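PDB 2REM: disulfide oxidoreductase from Xylella fastidiosa, which probably catalyses thiol-disulfide exchange in the periplasm, introducing disulfide bonds into secreted proteins as DsbA enzymes do. Local coordinates for residues F33-P38 with R76-A81. Numbering follows the deposited sequence.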
# COMPACT_ATOMS: atom_id res chain seq x y z
N PHE A 33 -0.36 -2.21 -2.53
CA PHE A 33 0.49 -3.38 -2.40
C PHE A 33 -0.40 -4.54 -1.93
O PHE A 33 -1.51 -4.34 -1.41
CB PHE A 33 1.57 -3.13 -1.33
CG PHE A 33 1.03 -3.28 0.07
CD1 PHE A 33 1.18 -4.48 0.78
CD2 PHE A 33 0.31 -2.25 0.66
CE1 PHE A 33 0.62 -4.64 2.02
CE2 PHE A 33 -0.24 -2.41 1.91
CZ PHE A 33 -0.08 -3.59 2.59
N GLY A 34 0.10 -5.74 -2.10
CA GLY A 34 -0.44 -6.90 -1.39
C GLY A 34 0.71 -7.66 -0.74
O GLY A 34 1.78 -7.81 -1.33
N TYR A 35 0.49 -8.14 0.47
CA TYR A 35 1.42 -9.04 1.14
C TYR A 35 1.71 -10.31 0.33
O TYR A 35 2.81 -10.86 0.38
CB TYR A 35 0.89 -9.41 2.53
CG TYR A 35 1.13 -8.35 3.59
CD1 TYR A 35 2.41 -7.80 3.78
CD2 TYR A 35 0.10 -7.93 4.43
CE1 TYR A 35 2.63 -6.85 4.74
CE2 TYR A 35 0.33 -6.99 5.43
CZ TYR A 35 1.61 -6.45 5.56
OH TYR A 35 1.87 -5.53 6.52
N THR A 36 0.72 -10.75 -0.45
CA THR A 36 0.85 -11.96 -1.26
C THR A 36 1.68 -11.75 -2.51
O THR A 36 2.01 -12.72 -3.20
CB THR A 36 -0.53 -12.55 -1.70
OG1 THR A 36 -1.25 -11.60 -2.48
CG2 THR A 36 -1.35 -12.98 -0.50
N CYS A 37 1.98 -10.49 -2.81
CA CYS A 37 2.67 -10.13 -4.03
C CYS A 37 4.18 -10.18 -3.84
O CYS A 37 4.73 -9.42 -3.04
CB CYS A 37 2.25 -8.74 -4.47
SG CYS A 37 3.10 -8.23 -5.92
N PRO A 38 4.87 -11.07 -4.56
CA PRO A 38 6.33 -11.11 -4.36
C PRO A 38 7.02 -9.84 -4.87
O PRO A 38 8.06 -9.48 -4.34
CB PRO A 38 6.76 -12.34 -5.15
CG PRO A 38 5.67 -12.59 -6.12
CD PRO A 38 4.40 -12.08 -5.52
N ARG A 76 -7.02 -7.25 4.71
CA ARG A 76 -7.64 -7.10 6.01
C ARG A 76 -6.60 -7.26 7.14
O ARG A 76 -6.67 -6.54 8.14
CB ARG A 76 -8.81 -8.09 6.11
CG ARG A 76 -9.92 -7.63 6.99
CD ARG A 76 -11.10 -8.61 6.92
NE ARG A 76 -11.87 -8.47 5.68
CZ ARG A 76 -12.80 -7.56 5.44
NH1 ARG A 76 -13.43 -7.60 4.27
NH2 ARG A 76 -13.13 -6.63 6.37
N ALA A 77 -5.66 -8.18 6.96
CA ALA A 77 -4.54 -8.35 7.89
C ALA A 77 -3.79 -7.03 8.04
O ALA A 77 -3.56 -6.57 9.14
CB ALA A 77 -3.58 -9.42 7.40
N TYR A 78 -3.38 -6.44 6.93
CA TYR A 78 -2.69 -5.17 6.98
C TYR A 78 -3.48 -4.13 7.75
O TYR A 78 -2.95 -3.45 8.62
CB TYR A 78 -2.39 -4.63 5.57
CG TYR A 78 -1.80 -3.24 5.69
CD1 TYR A 78 -0.46 -3.07 6.09
CD2 TYR A 78 -2.59 -2.10 5.44
CE1 TYR A 78 0.08 -1.79 6.26
CE2 TYR A 78 -2.06 -0.82 5.59
CZ TYR A 78 -0.74 -0.68 6.00
OH TYR A 78 -0.21 0.57 6.14
N LEU A 79 -4.75 -3.97 7.39
CA LEU A 79 -5.58 -2.95 8.02
C LEU A 79 -5.75 -3.19 9.51
O LEU A 79 -5.67 -2.27 10.27
CB LEU A 79 -6.95 -2.83 7.32
CG LEU A 79 -6.78 -2.41 5.84
CD1 LEU A 79 -8.08 -2.63 5.12
CD2 LEU A 79 -6.33 -0.96 5.70
N ALA A 80 -6.02 -4.44 9.90
CA ALA A 80 -6.13 -4.77 11.33
C ALA A 80 -4.80 -4.44 12.03
O ALA A 80 -4.80 -3.83 13.09
CB ALA A 80 -6.48 -6.25 11.52
N ALA A 81 -3.68 -4.82 11.42
CA ALA A 81 -2.36 -4.51 11.98
C ALA A 81 -2.19 -3.02 12.15
O ALA A 81 -1.67 -2.55 13.16
CB ALA A 81 -1.27 -5.03 11.07
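F33 and Y78 form a T-shaped aromatic pair: their planes stand at 81°, the centroids lie 5.0 Å apart, and the edge of F33 is directed at a face of Y78. CZ of F33 leads, sitting 3.5 Å above the Y78 plane but offset toward the rim, which brings it 3.6 Å from Y78 CD1. With CG anti to the backbone N (chi1 174°) the Y78 ring is carried off helix 71-83 toward the loop, and chi2 of 76° turns a face to F33. The loop joins strand 27-33 to helix 38-52, where a thioredoxin-type CxxC, the probable redox centre, begins with C37 as N-cap; the contact packs the loop ahead of the CxxC onto helix 71-83 of the DsbA-type helical insertion. Y35 packs on the base of the Y78 side chain, its CE2 3.6 Å from Y78 CB, while its OH comes in near the Y78 plane, 3.4 Å from Y78 CD1; this edge approach is not a hydrogen bond. The F33 and Y35 rings also meet, F33 CE1 lying 3.8 Å above the centre of Y35. Beyond the pair, H91 meets both F33 and Y35, and H99 NE2 hydrogen-bonds to Y35 O.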